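Long-range contacts in putative polysaccharide deacetylase (PDB 5JP6), which is a zinc-binding carbohydrate esterase 4 enzyme that probably removes acetyl groups from peptidoglycan by hydrolysing carbon-nitrogen bonds other than peptide bonds: residues Ser35-Ala40 with Asp307-Ser312; Gly260-Val265 with Tyr371-Val376; Phe144-Asn149 with Tyr357-Leu362; His133-Val138 with Gly181-Ala186. The protein carries 1 engineered substitution. One frame throughout, in Å; residues are numbered along the deposited sequence. Where two conformers were deposited one is given.

Interaction 1: Ser35-Ala40 with Asp307-Ser312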
# COMPACT_ATOMS: atom_id res chain seq x y z
N SER A 35 -11.92 -15.24 7.23
CA SER A 35 -12.85 -14.85 8.31
C SER A 35 -12.45 -13.55 9.02
O SER A 35 -13.30 -12.67 9.23
CB SER A 35 -12.93 -15.96 9.38
OG SER A 35 -13.75 -15.52 10.48
N ASP A 36 -11.18 -13.43 9.40
CA ASP A 36 -10.70 -12.23 10.12
C ASP A 36 -10.76 -11.00 9.22
O ASP A 36 -11.07 -9.89 9.68
CB ASP A 36 -9.25 -12.38 10.62
CG ASP A 36 -9.11 -13.28 11.81
OD1 ASP A 36 -10.13 -13.84 12.26
OD2 ASP A 36 -7.97 -13.42 12.31
N ASN A 37 -10.48 -11.18 7.93
CA ASN A 37 -10.53 -10.06 6.99
C ASN A 37 -11.96 -9.51 6.87
O ASN A 37 -12.18 -8.32 6.74
CB ASN A 37 -10.03 -10.48 5.62
CG ASN A 37 -9.94 -9.32 4.66
OD1 ASN A 37 -10.82 -9.09 3.86
ND2 ASN A 37 -8.84 -8.60 4.73
N GLN A 38 -12.93 -10.40 6.93
CA GLN A 38 -14.30 -9.96 6.87
C GLN A 38 -14.86 -9.41 8.18
O GLN A 38 -15.68 -8.50 8.15
CB GLN A 38 -15.14 -11.11 6.34
CG GLN A 38 -14.89 -11.36 4.84
CD GLN A 38 -14.82 -10.07 3.97
OE1 GLN A 38 -15.85 -9.37 3.74
NE2 GLN A 38 -13.62 -9.75 3.49
N SER A 39 -14.41 -9.93 9.32
CA SER A 39 -14.99 -9.53 10.59
C SER A 39 -14.30 -8.27 11.19
O SER A 39 -14.91 -7.56 12.02
CB SER A 39 -14.98 -10.72 11.56
OG SER A 39 -13.67 -11.09 11.93
N ALA A 40 -13.08 -7.97 10.74
CA ALA A 40 -12.37 -6.76 11.21
C ALA A 40 -13.19 -5.50 10.93
O ALA A 40 -13.67 -5.33 9.81
CB ALA A 40 -10.99 -6.67 10.56
N ASP A 307 -9.08 -0.46 1.58
CA ASP A 307 -8.63 -1.31 0.47
C ASP A 307 -7.96 -2.61 0.97
O ASP A 307 -7.70 -3.50 0.15
CB ASP A 307 -7.79 -0.57 -0.56
CG ASP A 307 -6.45 -0.11 -0.04
OD1 ASP A 307 -6.14 -0.27 1.18
OD2 ASP A 307 -5.66 0.44 -0.82
N TRP A 308 -7.70 -2.72 2.27
CA TRP A 308 -7.19 -3.96 2.92
C TRP A 308 -8.26 -5.07 2.93
O TRP A 308 -7.93 -6.25 3.12
CB TRP A 308 -6.73 -3.65 4.35
CG TRP A 308 -7.79 -3.02 5.22
CD1 TRP A 308 -7.99 -1.69 5.43
CD2 TRP A 308 -8.80 -3.70 5.98
NE1 TRP A 308 -9.06 -1.50 6.26
CE2 TRP A 308 -9.59 -2.71 6.60
CE3 TRP A 308 -9.14 -5.05 6.17
CZ2 TRP A 308 -10.65 -3.02 7.43
CZ3 TRP A 308 -10.23 -5.34 6.98
CH2 TRP A 308 -10.95 -4.34 7.61
N ARG A 309 -9.53 -4.69 2.81
CA ARG A 309 -10.63 -5.66 2.92
C ARG A 309 -10.94 -6.26 1.56
O ARG A 309 -11.14 -5.56 0.58
CB ARG A 309 -11.87 -4.99 3.54
CG ARG A 309 -12.86 -6.02 4.05
CD ARG A 309 -14.21 -5.44 4.37
NE ARG A 309 -14.18 -4.45 5.42
CZ ARG A 309 -14.16 -4.72 6.72
NH1 ARG A 309 -14.04 -5.98 7.15
NH2 ARG A 309 -14.23 -3.71 7.59
N THR A 310 -11.00 -7.57 1.48
CA THR A 310 -11.45 -8.25 0.27
C THR A 310 -12.88 -7.79 -0.01
O THR A 310 -13.77 -7.85 0.86
CB THR A 310 -11.41 -9.77 0.40
OG1 THR A 310 -10.09 -10.19 0.75
CG2 THR A 310 -11.85 -10.47 -0.91
N GLN A 311 -13.08 -7.36 -1.26
CA GLN A 311 -14.37 -6.82 -1.69
C GLN A 311 -14.32 -6.66 -3.19
O GLN A 311 -13.23 -6.69 -3.78
CB GLN A 311 -14.63 -5.48 -1.06
CG GLN A 311 -13.62 -4.40 -1.43
CD GLN A 311 -13.67 -3.21 -0.49
OE1 GLN A 311 -14.64 -2.45 -0.48
NE2 GLN A 311 -12.64 -3.06 0.32
N SER A 312 -15.47 -6.47 -3.82
CA SER A 312 -15.52 -6.23 -5.26
C SER A 312 -14.89 -4.89 -5.60
O SER A 312 -14.81 -3.97 -4.76
CB SER A 312 -16.96 -6.26 -5.75
OG SER A 312 -17.73 -5.24 -5.15

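Interaction 2: Gly260-Val265 with Tyr371-Val376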
# COMPACT_ATOMS: atom_id res chain seq x y z
N GLY A 260 14.90 3.05 9.73
CA GLY A 260 15.23 2.05 8.72
C GLY A 260 14.53 2.19 7.38
O GLY A 260 15.15 2.01 6.32
N GLY A 261 13.23 2.51 7.39
CA GLY A 261 12.50 2.71 6.13
C GLY A 261 13.00 3.98 5.40
O GLY A 261 13.16 4.00 4.19
N HIS A 262 13.25 5.03 6.17
CA HIS A 262 13.79 6.25 5.63
C HIS A 262 15.17 6.01 5.00
O HIS A 262 15.44 6.46 3.89
CB HIS A 262 13.88 7.31 6.70
CG HIS A 262 12.95 8.46 6.47
ND1 HIS A 262 11.60 8.31 6.30
CD2 HIS A 262 13.19 9.79 6.35
CE1 HIS A 262 11.04 9.48 6.10
NE2 HIS A 262 11.98 10.40 6.12
N GLN A 263 16.00 5.26 5.72
CA GLN A 263 17.31 4.92 5.20
C GLN A 263 17.21 4.11 3.89
O GLN A 263 18.01 4.32 2.98
CB GLN A 263 18.10 4.16 6.25
CG GLN A 263 19.53 3.94 5.86
CD GLN A 263 20.40 5.20 6.01
OE1 GLN A 263 20.39 5.85 7.04
NE2 GLN A 263 21.16 5.52 4.97
N ALA A 264 16.26 3.18 3.82
CA ALA A 264 16.13 2.34 2.62
C ALA A 264 15.83 3.22 1.41
O ALA A 264 16.39 3.03 0.33
CB ALA A 264 15.07 1.28 2.80
N VAL A 265 14.89 4.16 1.58
CA VAL A 265 14.56 5.06 0.48
C VAL A 265 15.78 5.89 0.06
O VAL A 265 16.11 6.01 -1.13
CB VAL A 265 13.38 5.98 0.84
CG1 VAL A 265 13.17 7.04 -0.23
CG2 VAL A 265 12.09 5.17 1.06
N TYR A 371 17.21 15.99 1.15
CA TYR A 371 18.61 15.58 1.07
C TYR A 371 19.31 15.54 2.40
O TYR A 371 20.46 15.07 2.47
CB TYR A 371 19.37 16.51 0.14
CG TYR A 371 18.85 16.50 -1.29
CD1 TYR A 371 19.15 15.44 -2.14
CD2 TYR A 371 18.06 17.51 -1.76
CE1 TYR A 371 18.69 15.43 -3.43
CE2 TYR A 371 17.58 17.50 -3.04
CZ TYR A 371 17.89 16.45 -3.87
OH TYR A 371 17.45 16.41 -5.18
N ASN A 372 18.65 16.03 3.45
CA ASN A 372 19.29 16.24 4.73
C ASN A 372 18.45 15.66 5.89
O ASN A 372 18.38 16.25 6.97
CB ASN A 372 19.54 17.73 4.90
CG ASN A 372 20.55 18.25 3.92
OD1 ASN A 372 21.74 17.96 4.02
ND2 ASN A 372 20.07 18.98 2.92
N SER A 373 17.84 14.50 5.65
CA SER A 373 16.99 13.90 6.66
C SER A 373 17.78 13.60 7.94
O SER A 373 18.84 12.98 7.92
CB SER A 373 16.43 12.57 6.18
OG SER A 373 15.67 11.95 7.21
N LYS A 374 17.19 14.01 9.07
CA LYS A 374 17.75 13.68 10.39
C LYS A 374 17.55 12.21 10.80
O LYS A 374 18.02 11.80 11.86
CB LYS A 374 17.20 14.64 11.44
CG LYS A 374 17.65 16.07 11.22
CD LYS A 374 16.96 17.02 12.19
CE LYS A 374 17.46 18.41 12.06
NZ LYS A 374 16.72 19.32 12.94
N LEU A 375 16.85 11.45 9.94
CA LEU A 375 16.60 10.04 10.16
C LEU A 375 17.57 9.14 9.42
O LEU A 375 17.51 7.92 9.55
CB LEU A 375 15.16 9.69 9.76
CG LEU A 375 14.06 10.35 10.56
CD1 LEU A 375 12.70 10.06 9.99
CD2 LEU A 375 14.12 9.94 12.05
N VAL A 376 18.45 9.73 8.60
CA VAL A 376 19.35 8.93 7.81
C VAL A 376 20.81 9.22 8.12
O VAL A 376 21.16 10.34 8.54
CB VAL A 376 19.12 9.05 6.31
CG1 VAL A 376 17.65 8.87 5.92
CG2 VAL A 376 19.69 10.28 5.76
O HOH W 1 13.20 13.09 7.24
O HOH W 2 19.17 5.59 9.34

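Interaction 3: Phe144-Asn149 with Tyr357-Leu362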
# COMPACT_ATOMS: atom_id res chain seq x y z
N PHE A 144 -8.40 13.58 -19.39
CA PHE A 144 -8.53 14.86 -18.69
C PHE A 144 -7.24 15.07 -17.93
O PHE A 144 -6.45 14.13 -17.78
CB PHE A 144 -9.75 14.93 -17.75
CG PHE A 144 -9.68 13.99 -16.59
CD1 PHE A 144 -10.18 12.67 -16.68
CD2 PHE A 144 -9.06 14.38 -15.41
CE1 PHE A 144 -10.06 11.79 -15.62
CE2 PHE A 144 -8.99 13.53 -14.33
CZ PHE A 144 -9.48 12.25 -14.41
N ARG A 145 -7.07 16.25 -17.38
CA ARG A 145 -5.86 16.59 -16.66
C ARG A 145 -6.24 17.38 -15.41
O ARG A 145 -6.87 18.43 -15.52
CB ARG A 145 -4.97 17.43 -17.57
CG ARG A 145 -3.67 17.90 -16.97
CD ARG A 145 -2.91 18.74 -18.00
NE ARG A 145 -1.58 19.13 -17.54
CZ ARG A 145 -1.33 20.14 -16.70
NH1 ARG A 145 -2.31 20.88 -16.20
NH2 ARG A 145 -0.07 20.40 -16.34
N PHE A 146 -5.88 16.88 -14.23
CA PHE A 146 -6.00 17.66 -13.01
C PHE A 146 -4.96 18.82 -13.14
O PHE A 146 -3.83 18.62 -13.63
CB PHE A 146 -5.67 16.83 -11.74
CG PHE A 146 -6.73 15.82 -11.34
CD1 PHE A 146 -7.95 16.26 -10.80
CD2 PHE A 146 -6.52 14.43 -11.46
CE1 PHE A 146 -8.91 15.35 -10.40
CE2 PHE A 146 -7.52 13.55 -11.05
CZ PHE A 146 -8.69 14.00 -10.54
N PRO A 147 -5.32 20.03 -12.68
CA PRO A 147 -4.30 21.09 -12.62
C PRO A 147 -3.20 20.77 -11.65
O PRO A 147 -3.40 20.04 -10.68
CB PRO A 147 -5.09 22.32 -12.12
CG PRO A 147 -6.33 21.79 -11.49
CD PRO A 147 -6.60 20.41 -12.03
N ASP A 148 -2.00 21.31 -11.89
CA ASP A 148 -1.00 21.26 -10.85
C ASP A 148 -1.52 21.92 -9.56
O ASP A 148 -2.16 22.99 -9.59
CB ASP A 148 0.26 22.03 -11.26
CG ASP A 148 1.01 21.39 -12.43
OD1 ASP A 148 0.93 20.17 -12.65
OD2 ASP A 148 1.70 22.16 -13.14
N ASN A 149 -1.25 21.25 -8.45
CA ASN A 149 -1.61 21.75 -7.14
C ASN A 149 -0.73 21.14 -6.08
O ASN A 149 -1.06 20.14 -5.48
CB ASN A 149 -3.08 21.43 -6.85
CG ASN A 149 -3.65 22.27 -5.73
OD1 ASN A 149 -2.92 22.79 -4.86
ND2 ASN A 149 -4.97 22.40 -5.74
N TYR A 357 -13.59 17.24 -7.43
CA TYR A 357 -12.46 17.21 -6.51
C TYR A 357 -11.14 17.49 -7.31
O TYR A 357 -11.05 17.20 -8.53
CB TYR A 357 -12.42 15.88 -5.68
CG TYR A 357 -13.53 15.75 -4.66
CD1 TYR A 357 -14.78 15.22 -5.01
CD2 TYR A 357 -13.36 16.17 -3.35
CE1 TYR A 357 -15.80 15.16 -4.09
CE2 TYR A 357 -14.40 16.11 -2.45
CZ TYR A 357 -15.62 15.62 -2.82
OH TYR A 357 -16.65 15.52 -1.90
N SER A 358 -10.14 18.05 -6.62
CA SER A 358 -8.81 18.26 -7.17
C SER A 358 -7.77 17.52 -6.31
O SER A 358 -7.92 17.39 -5.11
CB SER A 358 -8.48 19.76 -7.17
OG SER A 358 -9.45 20.47 -7.89
N VAL A 359 -6.71 17.01 -6.96
CA VAL A 359 -5.68 16.29 -6.28
C VAL A 359 -4.53 17.21 -5.89
O VAL A 359 -4.01 17.95 -6.72
CB VAL A 359 -5.16 15.11 -7.13
CG1 VAL A 359 -3.96 14.43 -6.45
CG2 VAL A 359 -6.28 14.09 -7.35
N VAL A 360 -4.15 17.16 -4.61
CA VAL A 360 -3.10 18.02 -4.06
C VAL A 360 -1.91 17.18 -3.62
O VAL A 360 -2.08 16.16 -2.96
CB VAL A 360 -3.62 18.78 -2.83
CG1 VAL A 360 -2.52 19.52 -2.10
CG2 VAL A 360 -4.72 19.74 -3.26
N LEU A 361 -0.71 17.68 -3.92
CA LEU A 361 0.50 17.10 -3.38
C LEU A 361 0.99 17.97 -2.23
O LEU A 361 1.10 19.18 -2.38
CB LEU A 361 1.60 17.05 -4.44
CG LEU A 361 2.90 16.38 -4.04
CD1 LEU A 361 2.70 14.93 -3.74
CD2 LEU A 361 3.94 16.61 -5.14
N LEU A 362 1.27 17.35 -1.08
CA LEU A 362 1.87 18.09 0.04
C LEU A 362 3.37 17.77 0.01
O LEU A 362 3.76 16.60 -0.16
CB LEU A 362 1.27 17.67 1.39
CG LEU A 362 -0.23 17.89 1.54
CD1 LEU A 362 -0.71 17.32 2.87
CD2 LEU A 362 -0.58 19.36 1.39
O HOH W 3 -5.29 19.08 -8.93

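Interaction 4: His133-Val138 with Gly181-Ala186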
# COMPACT_ATOMS: atom_id res chain seq x y z
N HIS A 133 -5.73 -2.10 -15.03
CA HIS A 133 -5.07 -3.38 -15.04
C HIS A 133 -3.81 -3.26 -14.22
O HIS A 133 -2.91 -2.48 -14.57
CB HIS A 133 -4.68 -3.83 -16.44
CG HIS A 133 -4.63 -5.30 -16.58
ND1 HIS A 133 -3.86 -6.09 -15.77
CD2 HIS A 133 -5.28 -6.13 -17.43
CE1 HIS A 133 -4.04 -7.35 -16.10
NE2 HIS A 133 -4.90 -7.40 -17.11
N ALA A 134 -3.72 -4.07 -13.17
CA ALA A 134 -2.57 -3.99 -12.29
C ALA A 134 -1.33 -4.65 -12.84
O ALA A 134 -0.26 -4.43 -12.30
CB ALA A 134 -2.89 -4.59 -10.95
N LEU A 135 -1.47 -5.52 -13.84
CA LEU A 135 -0.39 -6.40 -14.26
C LEU A 135 0.27 -5.97 -15.56
O LEU A 135 1.37 -6.46 -15.91
CB LEU A 135 -0.85 -7.84 -14.44
CG LEU A 135 -1.60 -8.46 -13.32
CD1 LEU A 135 -1.89 -9.91 -13.67
CD2 LEU A 135 -0.84 -8.33 -12.00
N LYS A 136 -0.43 -5.16 -16.35
CA LYS A 136 0.11 -4.77 -17.64
C LYS A 136 -0.25 -3.36 -17.96
O LYS A 136 -1.17 -2.79 -17.36
CB LYS A 136 -0.38 -5.67 -18.73
CG LYS A 136 -1.84 -5.52 -19.08
CD LYS A 136 -2.21 -6.42 -20.28
CE LYS A 136 -2.97 -7.65 -19.81
NZ LYS A 136 -2.15 -8.54 -18.95
N ALA A 137 0.52 -2.80 -18.91
CA ALA A 137 0.53 -1.37 -19.16
C ALA A 137 -0.59 -1.04 -20.08
O ALA A 137 -0.58 -1.41 -21.26
CB ALA A 137 1.88 -0.91 -19.72
N VAL A 138 -1.61 -0.42 -19.52
CA VAL A 138 -2.75 -0.01 -20.29
C VAL A 138 -2.89 1.48 -20.11
O VAL A 138 -2.62 2.05 -19.00
CB VAL A 138 -4.05 -0.81 -19.94
CG1 VAL A 138 -3.78 -2.29 -20.13
CG2 VAL A 138 -4.55 -0.52 -18.52
N GLY A 181 6.34 -4.85 -7.07
CA GLY A 181 6.99 -5.07 -8.34
C GLY A 181 6.14 -4.88 -9.59
O GLY A 181 6.70 -4.65 -10.66
N LEU A 182 4.81 -4.97 -9.45
CA LEU A 182 3.88 -4.76 -10.54
C LEU A 182 2.87 -3.66 -10.30
O LEU A 182 2.69 -2.81 -11.17
CB LEU A 182 3.08 -6.04 -10.79
CG LEU A 182 3.84 -7.24 -11.31
CD1 LEU A 182 2.97 -8.50 -11.33
CD2 LEU A 182 4.38 -6.91 -12.70
N TYR A 183 2.21 -3.67 -9.13
CA TYR A 183 1.03 -2.83 -8.99
C TYR A 183 1.36 -1.35 -8.92
O TYR A 183 0.55 -0.50 -9.36
CB TYR A 183 0.17 -3.21 -7.79
CG TYR A 183 0.01 -4.68 -7.50
CD1 TYR A 183 -0.12 -5.65 -8.50
CD2 TYR A 183 -0.09 -5.10 -6.18
CE1 TYR A 183 -0.26 -7.00 -8.17
CE2 TYR A 183 -0.23 -6.42 -5.84
CZ TYR A 183 -0.32 -7.38 -6.85
OH TYR A 183 -0.42 -8.71 -6.51
N THR A 184 2.51 -1.03 -8.35
CA THR A 184 2.87 0.36 -8.20
C THR A 184 2.99 1.04 -9.57
O THR A 184 2.54 2.17 -9.74
CB THR A 184 4.18 0.48 -7.35
OG1 THR A 184 3.94 -0.04 -6.05
CG2 THR A 184 4.61 1.93 -7.26
N ASP A 185 3.60 0.33 -10.54
CA ASP A 185 3.73 0.89 -11.88
C ASP A 185 2.33 1.15 -12.48
O ASP A 185 2.13 2.12 -13.17
CB ASP A 185 4.60 0.00 -12.78
CG ASP A 185 6.05 0.08 -12.45
OD1 ASP A 185 6.57 1.19 -12.36
OD2 ASP A 185 6.66 -1.03 -12.23
N ALA A 186 1.36 0.27 -12.23
CA ALA A 186 -0.01 0.52 -12.72
C ALA A 186 -0.59 1.80 -12.08
O ALA A 186 -1.21 2.61 -12.76
CB ALA A 186 -0.93 -0.66 -12.44
O HOH W 4 1.93 -3.27 -13.80

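Interaction 1: Ser35-Ala40 with Asp307-Ser312
Asn-37 carries its CG opposite the backbone N (chi1 -174°), which sends the carboxamide off the helix toward Trp-308 and Thr-310, while Arg-309 starts out extended and folds at chi3 (-62°), bringing its guanidinium back to the helix end. The Asn-37 amide then reads the loop backbone with both of its ends. Asn-37 OD1 takes the N-H of Thr-310 N at 2.8 Å on an in-plane lone pair, and Asn-37 ND2 gives to Trp-308 O at 3.0 Å, with that oxygen lying in the amide plane. Two nearly straight bonds hold the carboxamide's rotation. Three residues further on, Ala-40 is the first to leave helix 24-39, and Arg-309 grips its carbonyl end-on: NH1 and NH2 of Arg-309 each reach Ala-40 O at 2.8 Å. The contact thus fastens the end of this N-terminal helix to the loop between strand 303-304 and helix 313-327 of the NodB-type deacetylase domain. The Trp-308 side chain lies about 9 Å from the bound zinc, and its ring stacks with Trp-46. Ala-40 CB packs on Trp-308 CH2 at 3.8 Å. On the solvent side, Gln-38 NE2 gives to Thr-310 O at 3.2 Å.

Interaction 2: Gly260-Val265 with Tyr371-Val376
Ser-373 comes first to helix 251-269, its OG lying near the plane of the His-262 ring, 3.4 Å from His-262 CD2 at the edge. The chi1 of 176° swings this hydroxyl beside its own carbonyl carbon, where Ser-373 OG accepts from Leu-375 N at 3.0 Å and closes an ST turn. Water 1 lies 2.7 Å from Ser-373 OG and takes a weak bond from His-262 NE2; the other ring nitrogen, ND1, is bonded to Ser-226. The type I beta turn from Ser-373 to Val-376 carries the chain past Lys-374, so that Leu-375 and Val-376 both direct their CB toward the helix. In this way the C-terminal tail, beyond the last strand 358-364, folds back onto a helix of the deacetylase domain. Leu-375 lays CD1 over one face of the imidazole in a CH-pi contact, 3.8 Å from the His-262 ring centroid and 16° off the normal. Its carbonyl oxygen accepts a hydrogen bond from water 2, which donates also to Gln-263 OE1. Val-376 then touches both helix residues: Val-376 CG1 rests 3.8 Å from His-262 O, while its CA is 3.3 Å from Gln-263 OE1, an oxygen that accepts from Lys-377 N as well.

Interaction 3: Phe144-Asn149 with Tyr357-Leu362
Asn-149 and Val-360 bring their CA atoms to 5.1 Å, and the two chains there run in broadly the same direction, their touching parts 48° apart end to end. Asn-149 O receives the N-H of Leu-361 N at 2.9 Å, with an N-H...O angle of 162°, and the same oxygen meets Val-360 CA in a CA-H...O contact. Farther back, water 3 donates to both Pro-147 O and Val-359 O, spanning a place where the chains stand wider apart. The contact is the entry to a parallel strand pair: strand 150-153 begins right after Asn-149 and runs beside strand 358-364, which on its other flank pairs with strand 170-176 of the deacetylase sheet. Phe-146 directs its CB toward the strand, and its ring receives Val-359 CG2 in a CH-pi contact over the centre of one face, 3.9 Å from the Phe-146 centroid and 11° off the normal. Phe-144 CE2 lies toward the rim of the opposite face, and Tyr-357 O sits at the edge, 3.4 Å from Phe-146 CE1. With CG anti to the backbone N, the Asn-149 carboxamide lies against a methyl, Asn-149 ND2 being 3.6 Å from Val-360 CG2, while its polar ends bond to Gln-151 and Glu-170.

Interaction 4: His133-Val138 with Gly181-Ala186
Leu-135 reaches back to the N-terminal end of helix 183-193 in the NodB-homology deacetylase domain, where the loop ahead of strand 150-153 lies against the first turn and Leu-182 holds the N-cap position. Its CB leaves the backbone away from the helix. CG stands opposite the carbonyl carbon (chi1 -51°), and with CD1 extended away from CA (chi2 -177°) the other branch, CD2, comes back to the contact. Leu-135 CD2 meets Leu-182 CD1 at 3.9 Å and comes to the edge of the ring, 4.1 Å from Tyr-183 CE1, the leucine and tyrosine side chains running side by side. Leu-135 N is held from within its own loop by His-133 ND1 at 3.1 Å, with the N-H close to the imidazole plane. Ala-134 continues the apolar surface, placing its CB 3.8 Å from Tyr-183 CD1. The phenol is fixed at its far end, where OH bonds to Asn-95, and its ring stacks with His-180. Arg-339 of helix 339-354 touches Ala-134, Leu-135 and Tyr-183 alike. Ala-186, three residues past Tyr-183, sets CB 3.4 Å from His-133 O. Between the two backbones, water 4 donates to Ala-134 O at 2.9 Å and to Leu-182 O at 2.8 Å.

Overall arrangement
From the N terminus, helix 24-39 enters interaction 1, which closes only at 307-312 and joins this helix to a loop of the deacetylase domain. Nested inside that span, interaction 4 opens after helix 110-126 and closes early, tying its loop to the start of helix 183-193. Interaction 3 opens at 144-149, within the loop of interaction 4, and joins the segment entering strand 150-153 to strand 358-364; it therefore crosses both 4 and 1. Interaction 2 opens after interaction 4 has closed and binds the C-terminal tail at 371-376 to helix 251-269, crossing 1 and 3. Interactions 1 and 2 lie on opposite sides of the chain's centre, about 33 Å apart between centres.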